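Local coordinates for SusD/RagB family nutrient-binding outer membrane lipoprotein (Bacteroides vulgatus, PDB 4F7A) that probably binds glycans, perhaps mucin O-glycans, at the outer membrane so that they can be taken up, as related SusD-like lipoproteins do, at residues S58-D63 against A430-G435; S202-L207 against A223-E228; G264-S269 against P448-V453; T337-A342 against Q358-G363; P408-A413 against E421-Q426. One frame throughout, in Å; residues are numbered along the deposited sequence.

Interaction 1. Residues S58-D63 against A430-G435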
# COMPACT_ATOMS: atom_id res chain seq x y z
N SER A 58 1.30 -8.64 3.56
CA SER A 58 2.55 -7.90 3.37
C SER A 58 3.76 -8.39 4.20
O SER A 58 4.92 -8.06 3.88
CB SER A 58 2.32 -6.43 3.70
OG SER A 58 2.20 -6.22 5.10
N GLY A 59 3.47 -9.11 5.28
CA GLY A 59 4.46 -9.54 6.25
C GLY A 59 4.68 -8.59 7.41
O GLY A 59 5.44 -8.92 8.33
N TYR A 60 4.01 -7.43 7.41
CA TYR A 60 4.22 -6.43 8.46
C TYR A 60 3.63 -6.83 9.81
O TYR A 60 4.28 -6.67 10.85
CB TYR A 60 3.56 -5.09 8.12
CG TYR A 60 4.19 -4.25 7.04
CD1 TYR A 60 5.51 -4.45 6.60
CD2 TYR A 60 3.47 -3.21 6.48
CE1 TYR A 60 6.06 -3.63 5.60
CE2 TYR A 60 4.01 -2.41 5.49
CZ TYR A 60 5.30 -2.62 5.06
OH TYR A 60 5.79 -1.75 4.10
N PHE A 61 2.38 -7.28 9.79
CA PHE A 61 1.57 -7.41 11.02
C PHE A 61 0.88 -8.75 11.13
O PHE A 61 0.67 -9.47 10.14
CB PHE A 61 0.52 -6.30 11.13
CG PHE A 61 1.10 -4.92 11.24
CD1 PHE A 61 1.79 -4.53 12.39
CD2 PHE A 61 0.94 -3.99 10.21
CE1 PHE A 61 2.34 -3.26 12.49
CE2 PHE A 61 1.49 -2.70 10.33
CZ PHE A 61 2.20 -2.36 11.47
N HIS A 62 0.51 -9.11 12.36
CA HIS A 62 -0.29 -10.31 12.61
C HIS A 62 -1.07 -10.12 13.89
O HIS A 62 -0.63 -9.41 14.80
CB HIS A 62 0.59 -11.56 12.68
CG HIS A 62 -0.13 -12.82 12.31
ND1 HIS A 62 -1.09 -13.39 13.13
CD2 HIS A 62 -0.03 -13.63 11.23
CE1 HIS A 62 -1.55 -14.49 12.56
NE2 HIS A 62 -0.92 -14.66 11.40
N ASP A 63 -2.27 -10.68 13.93
CA ASP A 63 -3.08 -10.70 15.12
C ASP A 63 -2.54 -11.75 16.09
O ASP A 63 -1.71 -12.57 15.69
CB ASP A 63 -4.55 -10.95 14.72
CG ASP A 63 -5.54 -10.29 15.68
OD1 ASP A 63 -5.44 -10.58 16.88
OD2 ASP A 63 -6.40 -9.50 15.23
N ALA A 430 10.55 0.91 4.07
CA ALA A 430 10.25 2.33 4.02
C ALA A 430 8.77 2.66 3.87
O ALA A 430 8.35 3.74 4.25
CB ALA A 430 11.05 3.01 2.88
N CYS A 431 7.97 1.72 3.32
CA CYS A 431 6.52 1.95 3.16
C CYS A 431 5.72 1.67 4.42
O CYS A 431 4.52 1.94 4.45
CB CYS A 431 5.98 1.08 2.00
SG CYS A 431 6.41 1.75 0.37
N TRP A 432 6.37 1.11 5.44
CA TRP A 432 5.74 0.74 6.70
C TRP A 432 5.09 1.97 7.33
O TRP A 432 5.69 3.06 7.31
CB TRP A 432 6.81 0.17 7.65
CG TRP A 432 6.30 -0.40 8.94
CD1 TRP A 432 5.99 -1.70 9.19
CD2 TRP A 432 5.99 0.32 10.14
NE1 TRP A 432 5.53 -1.84 10.46
CE2 TRP A 432 5.53 -0.61 11.07
CE3 TRP A 432 6.10 1.67 10.52
CZ2 TRP A 432 5.17 -0.25 12.38
CZ3 TRP A 432 5.73 2.01 11.80
CH2 TRP A 432 5.27 1.06 12.71
N PRO A 433 3.87 1.82 7.90
CA PRO A 433 3.08 0.60 8.14
C PRO A 433 2.02 0.27 7.09
O PRO A 433 1.11 -0.55 7.35
CB PRO A 433 2.40 0.92 9.45
CG PRO A 433 2.09 2.43 9.29
CD PRO A 433 3.25 2.99 8.54
N GLU A 434 2.15 0.86 5.91
CA GLU A 434 1.07 0.83 4.91
C GLU A 434 1.14 -0.46 4.10
O GLU A 434 1.88 -0.55 3.11
CB GLU A 434 1.13 2.06 3.99
CG GLU A 434 -0.24 2.45 3.39
CD GLU A 434 -0.73 1.39 2.44
OE1 GLU A 434 -0.16 1.33 1.34
OE2 GLU A 434 -1.68 0.62 2.80
N GLY A 435 0.33 -1.43 4.51
CA GLY A 435 0.41 -2.78 4.00
C GLY A 435 -0.02 -2.98 2.55
O GLY A 435 0.42 -3.94 1.91
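Tyr60 carries its ring beside its own backbone N (chi1 -72°), whereas Trp432 has CG anti to the N (chi1 -174°), and these two rotations bring the edge of the indole up to the phenol. The pair is T-shaped: Trp432 CD1 stands over the centre of one Tyr60 face, 3.8 Å from Tyr60 CG, with the planes of the Tyr60 ring and the indole five-membered ring at 64°. Phe61 meets the same indole obliquely, its CZ 3.5 Å from Trp432 NE1. Another ring atom, Phe61 CE2, lies 3.8 Å from Pro433 CB. A cis peptide precedes Pro433 and folds the proline back, so that its CB sits over the face of the Trp432 indole. At the same Tyr60 ring, Gly435 CA comes to 3.9 Å from Tyr60 CE2, and Ser58 CB is 3.6 Å from Gly435 O. The cluster joins the start of strand 61-62 to the turn between helices 416-431 and 435-445. No hydrogen bond crosses it: Tyr60 OH is 3.2 Å from Trp432 N but not aligned for a hydrogen bond, and its bond is to Trp428 O. Trp432 NE1 pairs with Tyr283 OH, and the indole stacks on Tyr282. With these polar ends satisfied by other residues, cohesion between the two segments rests on aromatic and van der Waals contact in a buried setting.

Interaction 2. Residues S202-L207 against A223-E228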
# COMPACT_ATOMS: atom_id res chain seq x y z
N SER A 202 4.31 11.67 -8.48
CA SER A 202 4.86 10.57 -7.69
C SER A 202 3.98 9.34 -7.79
O SER A 202 4.47 8.24 -7.94
CB SER A 202 5.03 10.99 -6.23
OG SER A 202 5.82 12.17 -6.16
N LEU A 203 2.67 9.55 -7.69
CA LEU A 203 1.71 8.45 -7.86
C LEU A 203 1.83 7.85 -9.27
O LEU A 203 1.83 6.61 -9.44
CB LEU A 203 0.29 8.96 -7.54
CG LEU A 203 -0.86 7.97 -7.67
CD1 LEU A 203 -0.65 6.68 -6.84
CD2 LEU A 203 -2.19 8.68 -7.32
N ARG A 204 1.97 8.70 -10.29
CA ARG A 204 2.14 8.19 -11.66
C ARG A 204 3.38 7.32 -11.76
O ARG A 204 3.34 6.27 -12.40
CB ARG A 204 2.24 9.32 -12.68
CG ARG A 204 2.31 8.83 -14.12
CD ARG A 204 2.76 9.93 -15.08
NE ARG A 204 1.89 11.09 -15.08
CZ ARG A 204 0.67 11.18 -15.61
NH1 ARG A 204 0.07 10.15 -16.20
NH2 ARG A 204 0.00 12.35 -15.51
N LEU A 205 4.47 7.73 -11.10
CA LEU A 205 5.68 6.92 -11.13
C LEU A 205 5.45 5.56 -10.48
O LEU A 205 5.94 4.54 -10.96
CB LEU A 205 6.84 7.63 -10.46
CG LEU A 205 8.19 6.91 -10.49
CD1 LEU A 205 8.66 6.64 -11.92
CD2 LEU A 205 9.20 7.79 -9.74
N ARG A 206 4.74 5.55 -9.35
CA ARG A 206 4.40 4.30 -8.70
C ARG A 206 3.67 3.37 -9.66
O ARG A 206 4.01 2.19 -9.80
CB ARG A 206 3.51 4.52 -7.48
CG ARG A 206 2.94 3.22 -6.89
CD ARG A 206 1.91 3.49 -5.84
NE ARG A 206 2.46 3.89 -4.55
CZ ARG A 206 1.70 4.36 -3.56
NH1 ARG A 206 0.40 4.48 -3.73
NH2 ARG A 206 2.24 4.70 -2.40
N LEU A 207 2.64 3.90 -10.32
CA LEU A 207 1.82 3.10 -11.23
C LEU A 207 2.62 2.62 -12.44
O LEU A 207 2.42 1.51 -12.92
CB LEU A 207 0.60 3.89 -11.67
CG LEU A 207 -0.33 4.30 -10.53
CD1 LEU A 207 -1.54 5.03 -11.08
CD2 LEU A 207 -0.76 3.13 -9.68
N ALA A 223 6.63 6.73 -16.78
CA ALA A 223 7.77 7.17 -15.95
C ALA A 223 8.40 8.42 -16.52
O ALA A 223 8.82 9.31 -15.77
CB ALA A 223 8.83 6.06 -15.81
N GLN A 224 8.43 8.54 -17.85
CA GLN A 224 9.02 9.73 -18.45
C GLN A 224 8.22 10.98 -18.12
O GLN A 224 8.80 12.00 -17.78
CB GLN A 224 9.14 9.59 -19.97
CG GLN A 224 9.65 10.84 -20.65
CD GLN A 224 10.03 10.56 -22.08
OE1 GLN A 224 9.24 10.01 -22.83
NE2 GLN A 224 11.26 10.92 -22.45
N LYS A 225 6.90 10.87 -18.22
CA LYS A 225 6.00 11.94 -17.82
C LYS A 225 6.13 12.32 -16.35
O LYS A 225 6.20 13.52 -16.03
CB LYS A 225 4.55 11.58 -18.16
CG LYS A 225 4.24 11.59 -19.66
CD LYS A 225 2.72 11.59 -19.98
CE LYS A 225 2.00 10.45 -19.38
NZ LYS A 225 0.57 10.28 -19.85
N ALA A 226 6.16 11.31 -15.48
CA ALA A 226 6.31 11.50 -14.04
C ALA A 226 7.57 12.27 -13.67
O ALA A 226 7.51 13.22 -12.90
CB ALA A 226 6.28 10.15 -13.31
N LEU A 227 8.69 11.89 -14.26
CA LEU A 227 9.98 12.43 -13.87
C LEU A 227 10.45 13.64 -14.70
O LEU A 227 11.44 14.25 -14.34
CB LEU A 227 11.02 11.31 -13.85
CG LEU A 227 10.83 10.31 -12.71
CD1 LEU A 227 11.66 9.02 -12.93
CD2 LEU A 227 11.18 11.01 -11.36
N GLU A 228 9.72 14.00 -15.77
CA GLU A 228 10.03 15.23 -16.50
C GLU A 228 9.05 16.35 -16.20
O GLU A 228 9.30 17.48 -16.56
CB GLU A 228 10.07 14.96 -18.00
CG GLU A 228 11.23 14.09 -18.39
CD GLU A 228 11.46 14.03 -19.88
OE1 GLU A 228 10.46 14.04 -20.65
OE2 GLU A 228 12.65 13.96 -20.26
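Lys225 NZ and Arg204 NH2 both form salt bridges to one carboxylate oxygen, Asp163 OD1, and a second acid, Glu222, takes Lys225 NZ on OE2 and Arg204 NH1 on OE1. The two cations share these acids, whose charge is likely to make their closeness tolerable, with Arg204 NH1 3.7 Å from Lys225 NZ. Arg204 NH1 also donates to Phe159 O of helix 151-174. Both long side chains bend at chi3 (Arg204 -59°, Lys225 -57°) and cross obliquely, which lays Lys225 CE over one face of the guanidinium. Nearer the backbones, Arg204 CD rests 3.7 Å from Ala226 N. The segments belong to helices 193-210 and 216-228, consecutive in the chain and joined by a short loop into an antiparallel hairpin, an arrangement consistent with the TPR-like helical fold of SusD relatives. Their axes come within 8.2 Å and run at 154°. Ala226 faces helix 193-210, its CB lying 3.8 Å from Leu205 CB and 3.7 Å from Leu205 N. Leu205 sends its branches along the second helix, CD1 reaching Ala223 CB at 3.9 Å. The leucine side chains meet at two points as they pass aslant, Leu205 CD1 on Leu227 CD1 at 4.0 Å and Leu205 CD2 on Leu227 CD2 at 4.1 Å. On its other flank the leucine pair is covered by helix 334-346, through Leu340 on Leu205 and Arg341 on Leu227.

Interaction 3. Residues G264-S269 against P448-V453; sequences GATIAS and PKLFKV
Thr266 and Leu450, with CA atoms 5.7 Å apart, mark where the first turn of helix 265-273 meets an irregular chain that leaves an inverse gamma turn centred on Lys449 and runs on in polyproline II-like angles. Thr266 OG1 lies anti to the carbonyl carbon (chi1 -52°), facing this chain, and accepts Phe451 N at 3.1 Å with an N-H...O angle of 158°. A water also bonds Thr266 OG1 at 2.9 Å. That water donates to Phe451 O at 2.9 Å, so the hydroxyl is tied to both ends of one residue's backbone, directly and through solvent. The other branch, Thr266 CG2, packs 3.8 Å from Leu450 CD2, the two side chains crossing at about a right angle. Phe451 instead slides past Thr266 in the opposite direction and brings its ring edge to the helix backbone: Ala265 O lies near the ring plane, 3.6 Å from Phe451 CE2. The same ring carbon is 3.8 Å from Ser269 CB, one turn further on, and Ala265 CB touches the ring at CD2, so the phenylalanine spans the first helical turn. The helix follows strand 262-263, which pairs antiparallel with strand 61-62, and Gly264 at its N-cap bonds to the Tyr60 backbone. Helix 416-431 flanks both segments, touching Pro448 through Thr425 and Trp428 and Ile267 through Trp428.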
# COMPACT_ATOMS: atom_id res chain seq x y z
N GLY A 264 5.28 -9.02 12.33
CA GLY A 264 5.33 -10.25 11.53
C GLY A 264 6.72 -10.86 11.51
O GLY A 264 7.73 -10.16 11.66
N ALA A 265 6.79 -12.18 11.34
CA ALA A 265 8.09 -12.89 11.28
C ALA A 265 9.08 -12.38 10.23
O ALA A 265 10.29 -12.33 10.49
CB ALA A 265 7.86 -14.42 11.09
N THR A 266 8.61 -11.98 9.05
CA THR A 266 9.53 -11.54 8.00
C THR A 266 10.17 -10.21 8.36
O THR A 266 11.35 -10.07 8.18
CB THR A 266 8.90 -11.46 6.58
OG1 THR A 266 8.26 -12.71 6.24
CG2 THR A 266 9.98 -11.19 5.54
N ILE A 267 9.39 -9.26 8.87
CA ILE A 267 9.95 -7.96 9.24
C ILE A 267 10.87 -8.11 10.47
O ILE A 267 11.90 -7.43 10.53
CB ILE A 267 8.86 -6.86 9.35
CG1 ILE A 267 9.51 -5.47 9.31
CG2 ILE A 267 7.97 -7.03 10.61
CD1 ILE A 267 8.51 -4.31 8.98
N ALA A 268 10.61 -9.06 11.37
CA ALA A 268 11.56 -9.36 12.47
C ALA A 268 12.88 -9.93 11.91
O ALA A 268 13.94 -9.51 12.31
CB ALA A 268 10.97 -10.31 13.48
N SER A 269 12.78 -10.85 10.95
CA SER A 269 13.97 -11.40 10.30
C SER A 269 14.85 -10.31 9.66
O SER A 269 16.06 -10.28 9.87
CB SER A 269 13.58 -12.43 9.24
OG SER A 269 14.71 -12.80 8.48
N PRO A 448 9.89 -8.21 -0.84
CA PRO A 448 10.91 -9.07 -0.25
C PRO A 448 10.45 -10.51 -0.23
O PRO A 448 9.26 -10.79 -0.45
CB PRO A 448 11.03 -8.54 1.17
CG PRO A 448 9.66 -8.01 1.47
CD PRO A 448 9.16 -7.44 0.17
N LYS A 449 11.40 -11.42 0.04
CA LYS A 449 11.11 -12.87 0.09
C LYS A 449 10.48 -13.24 1.43
O LYS A 449 11.15 -13.72 2.36
CB LYS A 449 12.40 -13.65 -0.16
CG LYS A 449 12.98 -13.41 -1.52
CD LYS A 449 14.15 -14.40 -1.77
CE LYS A 449 14.90 -14.09 -3.03
NZ LYS A 449 16.02 -15.04 -3.16
N LEU A 450 9.18 -13.00 1.50
CA LEU A 450 8.38 -13.32 2.66
C LEU A 450 8.42 -14.82 2.99
O LEU A 450 8.38 -15.67 2.08
CB LEU A 450 6.91 -12.91 2.42
CG LEU A 450 6.55 -11.44 2.14
CD1 LEU A 450 5.02 -11.28 1.99
CD2 LEU A 450 7.07 -10.49 3.21
N PHE A 451 8.47 -15.13 4.28
CA PHE A 451 8.27 -16.49 4.74
C PHE A 451 6.93 -16.99 4.22
O PHE A 451 5.92 -16.28 4.28
CB PHE A 451 8.24 -16.57 6.27
CG PHE A 451 9.59 -16.37 6.91
CD1 PHE A 451 10.62 -17.27 6.69
CD2 PHE A 451 9.79 -15.33 7.80
CE1 PHE A 451 11.83 -17.12 7.28
CE2 PHE A 451 11.01 -15.14 8.41
CZ PHE A 451 12.04 -16.05 8.16
N LYS A 452 6.92 -18.25 3.76
CA LYS A 452 5.68 -18.92 3.31
C LYS A 452 4.81 -19.41 4.45
O LYS A 452 5.30 -19.70 5.53
CB LYS A 452 6.00 -20.13 2.45
CG LYS A 452 7.13 -19.97 1.42
CD LYS A 452 6.92 -18.87 0.40
CE LYS A 452 7.98 -18.93 -0.71
NZ LYS A 452 7.80 -17.91 -1.77
N VAL A 453 3.50 -19.54 4.20
CA VAL A 453 2.59 -20.03 5.22
C VAL A 453 3.01 -21.42 5.67
O VAL A 453 3.47 -22.22 4.88
CB VAL A 453 1.09 -20.01 4.76
CG1 VAL A 453 0.65 -18.58 4.43
CG2 VAL A 453 0.83 -21.00 3.60
O HOH W 1 5.61 -13.96 5.98

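Interaction 4. Residues T337-A342 against Q358-G363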
# COMPACT_ATOMS: atom_id res chain seq x y z
N THR A 337 9.41 7.12 -3.24
CA THR A 337 9.62 7.79 -4.53
C THR A 337 11.08 7.62 -5.01
O THR A 337 11.34 7.34 -6.18
CB THR A 337 9.15 9.26 -4.47
OG1 THR A 337 7.76 9.29 -4.07
CG2 THR A 337 9.30 9.93 -5.85
N TRP A 338 12.03 7.74 -4.10
CA TRP A 338 13.44 7.48 -4.43
C TRP A 338 13.68 6.02 -4.87
O TRP A 338 14.47 5.77 -5.79
CB TRP A 338 14.36 7.84 -3.27
CG TRP A 338 14.61 9.33 -3.13
CD1 TRP A 338 14.18 10.13 -2.13
CD2 TRP A 338 15.33 10.18 -4.04
NE1 TRP A 338 14.57 11.42 -2.35
CE2 TRP A 338 15.29 11.48 -3.51
CE3 TRP A 338 15.99 9.96 -5.25
CZ2 TRP A 338 15.90 12.56 -4.15
CZ3 TRP A 338 16.62 11.03 -5.86
CH2 TRP A 338 16.58 12.30 -5.32
N PHE A 339 13.03 5.07 -4.22
CA PHE A 339 13.19 3.66 -4.60
C PHE A 339 12.53 3.37 -5.96
O PHE A 339 12.98 2.51 -6.70
CB PHE A 339 12.63 2.73 -3.51
CG PHE A 339 13.43 2.73 -2.24
CD1 PHE A 339 14.77 2.38 -2.25
CD2 PHE A 339 12.86 3.11 -1.04
CE1 PHE A 339 15.52 2.38 -1.07
CE2 PHE A 339 13.59 3.10 0.15
CZ PHE A 339 14.92 2.74 0.13
N LEU A 340 11.45 4.09 -6.27
CA LEU A 340 10.83 3.99 -7.59
C LEU A 340 11.79 4.52 -8.65
O LEU A 340 11.94 3.94 -9.72
CB LEU A 340 9.49 4.76 -7.64
CG LEU A 340 8.33 4.11 -6.88
CD1 LEU A 340 7.15 5.10 -6.62
CD2 LEU A 340 7.86 2.85 -7.64
N ARG A 341 12.44 5.65 -8.36
CA ARG A 341 13.46 6.18 -9.25
C ARG A 341 14.64 5.23 -9.39
O ARG A 341 15.19 5.07 -10.48
CB ARG A 341 13.94 7.54 -8.77
CG ARG A 341 12.89 8.61 -8.91
CD ARG A 341 13.16 9.83 -8.05
NE ARG A 341 14.22 10.69 -8.54
CZ ARG A 341 14.38 11.96 -8.18
NH1 ARG A 341 13.58 12.53 -7.29
NH2 ARG A 341 15.35 12.69 -8.72
N ALA A 342 15.02 4.56 -8.30
CA ALA A 342 16.10 3.57 -8.36
C ALA A 342 15.73 2.44 -9.33
O ALA A 342 16.55 1.98 -10.14
CB ALA A 342 16.41 3.01 -6.96
N GLN A 358 22.54 5.70 -6.55
CA GLN A 358 22.31 7.01 -5.99
C GLN A 358 20.89 7.12 -5.46
O GLN A 358 20.69 7.66 -4.39
CB GLN A 358 22.49 8.12 -7.05
CG GLN A 358 23.93 8.39 -7.43
CD GLN A 358 24.08 9.35 -8.64
OE1 GLN A 358 23.32 9.29 -9.62
NE2 GLN A 358 25.08 10.22 -8.57
N CYS A 359 19.93 6.65 -6.24
CA CYS A 359 18.52 6.70 -5.83
C CYS A 359 18.23 5.76 -4.64
O CYS A 359 17.49 6.13 -3.73
CB CYS A 359 17.61 6.39 -6.99
SG CYS A 359 17.68 7.67 -8.32
N TYR A 360 18.80 4.56 -4.68
CA TYR A 360 18.67 3.60 -3.59
C TYR A 360 19.17 4.18 -2.30
O TYR A 360 18.49 4.12 -1.29
CB TYR A 360 19.46 2.33 -3.90
CG TYR A 360 19.56 1.32 -2.80
CD1 TYR A 360 18.53 0.42 -2.56
CD2 TYR A 360 20.69 1.24 -2.00
CE1 TYR A 360 18.63 -0.53 -1.53
CE2 TYR A 360 20.80 0.31 -0.97
CZ TYR A 360 19.77 -0.58 -0.74
OH TYR A 360 19.92 -1.53 0.24
N GLU A 361 20.38 4.72 -2.33
CA GLU A 361 20.96 5.30 -1.10
C GLU A 361 20.16 6.53 -0.62
O GLU A 361 19.97 6.71 0.59
CB GLU A 361 22.43 5.59 -1.30
CG GLU A 361 23.19 4.30 -1.55
CD GLU A 361 24.67 4.41 -1.34
OE1 GLU A 361 25.22 5.50 -1.48
OE2 GLU A 361 25.29 3.37 -1.04
N ALA A 362 19.64 7.33 -1.55
CA ALA A 362 18.79 8.46 -1.17
C ALA A 362 17.50 7.97 -0.53
O ALA A 362 17.02 8.57 0.43
CB ALA A 362 18.49 9.35 -2.37
N GLY A 363 16.95 6.87 -1.03
CA GLY A 363 15.74 6.31 -0.44
C GLY A 363 15.92 5.86 1.00
O GLY A 363 15.07 6.11 1.85
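Phe339 and Gly363 form the tight side of this helix pair. Gly363 CA lies over one face of the Phe339 ring, 3.9 Å from its centroid and 20° off the normal, a CH-pi contact in which the glycine is needed, because a CB there would collide with Phe339 CE1. Close packing continues one turn along, where Ala342 CB is 3.6 Å from Cys359 CB and the latter is 3.4 Å from Trp338 O. These small residues let the antiparallel helices 334-346 and 356-371 run 7.5 Å apart at 164°, a helical hairpin consistent with the TPR-like fold. The looser side, where Trp338 and Ala362 are partly exposed, is built on the indole. Carrying CG beside the backbone N (chi1 -78°), Trp338 lays its ring so that Ala362 CB sits over one face, 3.7 Å from Trp338 CD2. On the opposite face lies Arg341, whose guanidinium has Trp338 CZ3 over its centre and is held by Glu354 and Glu235. Cys359 SG stands at the edge of the indole, 5.4 Å from the six-membered ring centroid. With an alanine here in place of Trp338, Ala362 CB would probably lose the surface it packs on, Glu235 O its indole donor, and the Arg341 guanidinium the ring backing its flat face, though not its two salt bridges. On the buried side, Phe339 reaches Gln426 and Ala430 of helix 416-431, and Leu340, facing away from helix 356-371, packs on Leu205 and Arg206 of helix 193-210.

Interaction 5. Residues P408-A413 against E421-Q426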
# COMPACT_ATOMS: atom_id res chain seq x y z
N PRO A 408 22.12 -4.83 3.16
CA PRO A 408 21.73 -3.48 2.75
C PRO A 408 22.69 -2.79 1.80
O PRO A 408 22.35 -1.77 1.24
CB PRO A 408 21.70 -2.74 4.09
CG PRO A 408 21.50 -3.85 5.14
CD PRO A 408 22.44 -4.87 4.60
N ASN A 409 23.89 -3.34 1.64
CA ASN A 409 24.90 -2.69 0.80
C ASN A 409 24.63 -2.94 -0.69
O ASN A 409 24.64 -4.08 -1.19
CB ASN A 409 26.28 -3.18 1.20
CG ASN A 409 27.38 -2.40 0.55
OD1 ASN A 409 27.16 -1.64 -0.40
ND2 ASN A 409 28.60 -2.58 1.06
N PHE A 410 24.37 -1.86 -1.40
CA PHE A 410 23.95 -1.98 -2.81
C PHE A 410 25.03 -2.62 -3.67
O PHE A 410 24.72 -3.36 -4.63
CB PHE A 410 23.55 -0.60 -3.36
CG PHE A 410 22.74 -0.67 -4.65
CD1 PHE A 410 21.43 -1.10 -4.62
CD2 PHE A 410 23.30 -0.32 -5.87
CE1 PHE A 410 20.67 -1.18 -5.80
CE2 PHE A 410 22.53 -0.37 -7.04
CZ PHE A 410 21.21 -0.80 -6.98
N ASP A 411 26.30 -2.34 -3.33
CA ASP A 411 27.45 -2.88 -4.06
C ASP A 411 27.62 -4.39 -3.93
O ASP A 411 28.31 -4.99 -4.74
CB ASP A 411 28.77 -2.21 -3.63
CG ASP A 411 28.85 -0.75 -3.99
OD1 ASP A 411 28.01 -0.24 -4.75
OD2 ASP A 411 29.79 -0.10 -3.48
N ASP A 412 27.03 -4.98 -2.88
CA ASP A 412 27.04 -6.42 -2.67
C ASP A 412 25.93 -7.10 -3.44
O ASP A 412 25.27 -7.97 -2.86
CB ASP A 412 26.68 -6.78 -1.23
CG ASP A 412 27.65 -6.29 -0.22
OD1 ASP A 412 28.73 -5.80 -0.58
OD2 ASP A 412 27.30 -6.43 0.97
N ALA A 413 25.60 -6.62 -4.64
CA ALA A 413 24.69 -7.38 -5.53
C ALA A 413 25.51 -8.13 -6.57
O ALA A 413 26.43 -7.54 -7.15
CB ALA A 413 23.75 -6.44 -6.19
N GLU A 421 16.05 -6.62 -5.90
CA GLU A 421 15.64 -7.15 -4.60
C GLU A 421 15.98 -6.20 -3.46
O GLU A 421 15.14 -5.97 -2.59
CB GLU A 421 16.26 -8.52 -4.35
CG GLU A 421 15.85 -9.12 -3.02
CD GLU A 421 16.45 -10.52 -2.75
OE1 GLU A 421 17.28 -11.01 -3.57
OE2 GLU A 421 16.10 -11.11 -1.70
N LYS A 422 17.18 -5.62 -3.49
CA LYS A 422 17.58 -4.63 -2.46
C LYS A 422 16.65 -3.42 -2.49
O LYS A 422 16.16 -2.98 -1.46
CB LYS A 422 19.04 -4.21 -2.65
CG LYS A 422 20.07 -5.35 -2.40
CD LYS A 422 21.47 -4.86 -2.71
CE LYS A 422 22.51 -5.93 -2.54
NZ LYS A 422 22.84 -6.26 -1.12
N ILE A 423 16.40 -2.91 -3.69
CA ILE A 423 15.54 -1.74 -3.86
C ILE A 423 14.16 -2.02 -3.29
O ILE A 423 13.65 -1.25 -2.49
CB ILE A 423 15.44 -1.34 -5.36
CG1 ILE A 423 16.77 -0.75 -5.84
CG2 ILE A 423 14.27 -0.33 -5.60
CD1 ILE A 423 16.88 -0.65 -7.39
N ILE A 424 13.56 -3.15 -3.68
CA ILE A 424 12.20 -3.44 -3.23
C ILE A 424 12.16 -3.78 -1.73
O ILE A 424 11.23 -3.41 -1.05
CB ILE A 424 11.55 -4.59 -4.05
CG1 ILE A 424 11.55 -4.26 -5.55
CG2 ILE A 424 10.15 -4.86 -3.56
CD1 ILE A 424 10.77 -3.04 -5.93
N THR A 425 13.17 -4.50 -1.24
CA THR A 425 13.21 -4.85 0.18
C THR A 425 13.31 -3.59 1.04
O THR A 425 12.59 -3.43 2.03
CB THR A 425 14.35 -5.84 0.48
OG1 THR A 425 14.11 -7.06 -0.25
CG2 THR A 425 14.47 -6.17 1.99
N GLN A 426 14.20 -2.67 0.64
CA GLN A 426 14.32 -1.39 1.35
C GLN A 426 13.08 -0.52 1.19
O GLN A 426 12.65 0.14 2.14
CB GLN A 426 15.59 -0.64 0.95
CG GLN A 426 16.88 -1.26 1.49
CD GLN A 426 17.00 -1.22 3.02
OE1 GLN A 426 16.54 -0.28 3.67
NE2 GLN A 426 17.60 -2.26 3.59
O HOH W 2 23.91 -9.07 -0.69
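Lys422 runs straight out from helix 416-431 toward the 408-413 loop and then bends at its last torsion (chi4 -75°), which turns NZ onto the carbonyls of a type I turn. Its hydrogen bond to Asn409 O is 2.8 Å, the donor standing 44° out of the carbonyl plane. Asp412 N reaches the same oxygen from the opposite face. A second, weak and less certain bond runs from Lys422 NZ to Asp412 O at 3.4 Å, and a water accepting from NZ at 3.0 Å donates to that oxygen too. Along the lysine shaft, Lys422 CD passes 3.8 Å from Phe410 CA, and the Phe410 side chain lies aslant Ile423, its CE1 3.9 Å from Ile423 CG1. Pro408 CB lies 4.2 Å from Gln426 NE2, whose hydrogen bond is to Tyr379. A methionine in place of Lys422 would probably leave Asn409 O and Thr407 O without their ammonium donor and the turn freer to shift. Because NZ also bonds Thr407 O and Thr406 OG1, the buried charge appears to be met chiefly by neutral oxygens, the Asp412 carboxylate lying close by without contact.

How the interactions relate
Three contacts gather round helix 416-431: interaction 1 at its end, interaction 5 along its middle, and interaction 4 against its flank, where Ala430 CB meets Phe339 CE2 at 3.7 Å. Interactions 4 and 5, centres 11 Å apart, share a probable hydrogen bond, Tyr360 OH to Pro408 O at 2.6 Å. Interactions 1 and 3, also 11 Å apart, pack through Trp432 CD1 and Ile267 CD1 at 3.6 Å, and their segments alternate along the chain. Interaction 3 touches interaction 5 where Pro448 CB lies 3.7 Å from Thr425 OG1. Interaction 2 connects through interaction 4, Leu205 CD2 lying 3.7 Å from Leu340 CB. None of the five contains a bound sugar, so their relation to a glycan site stays open.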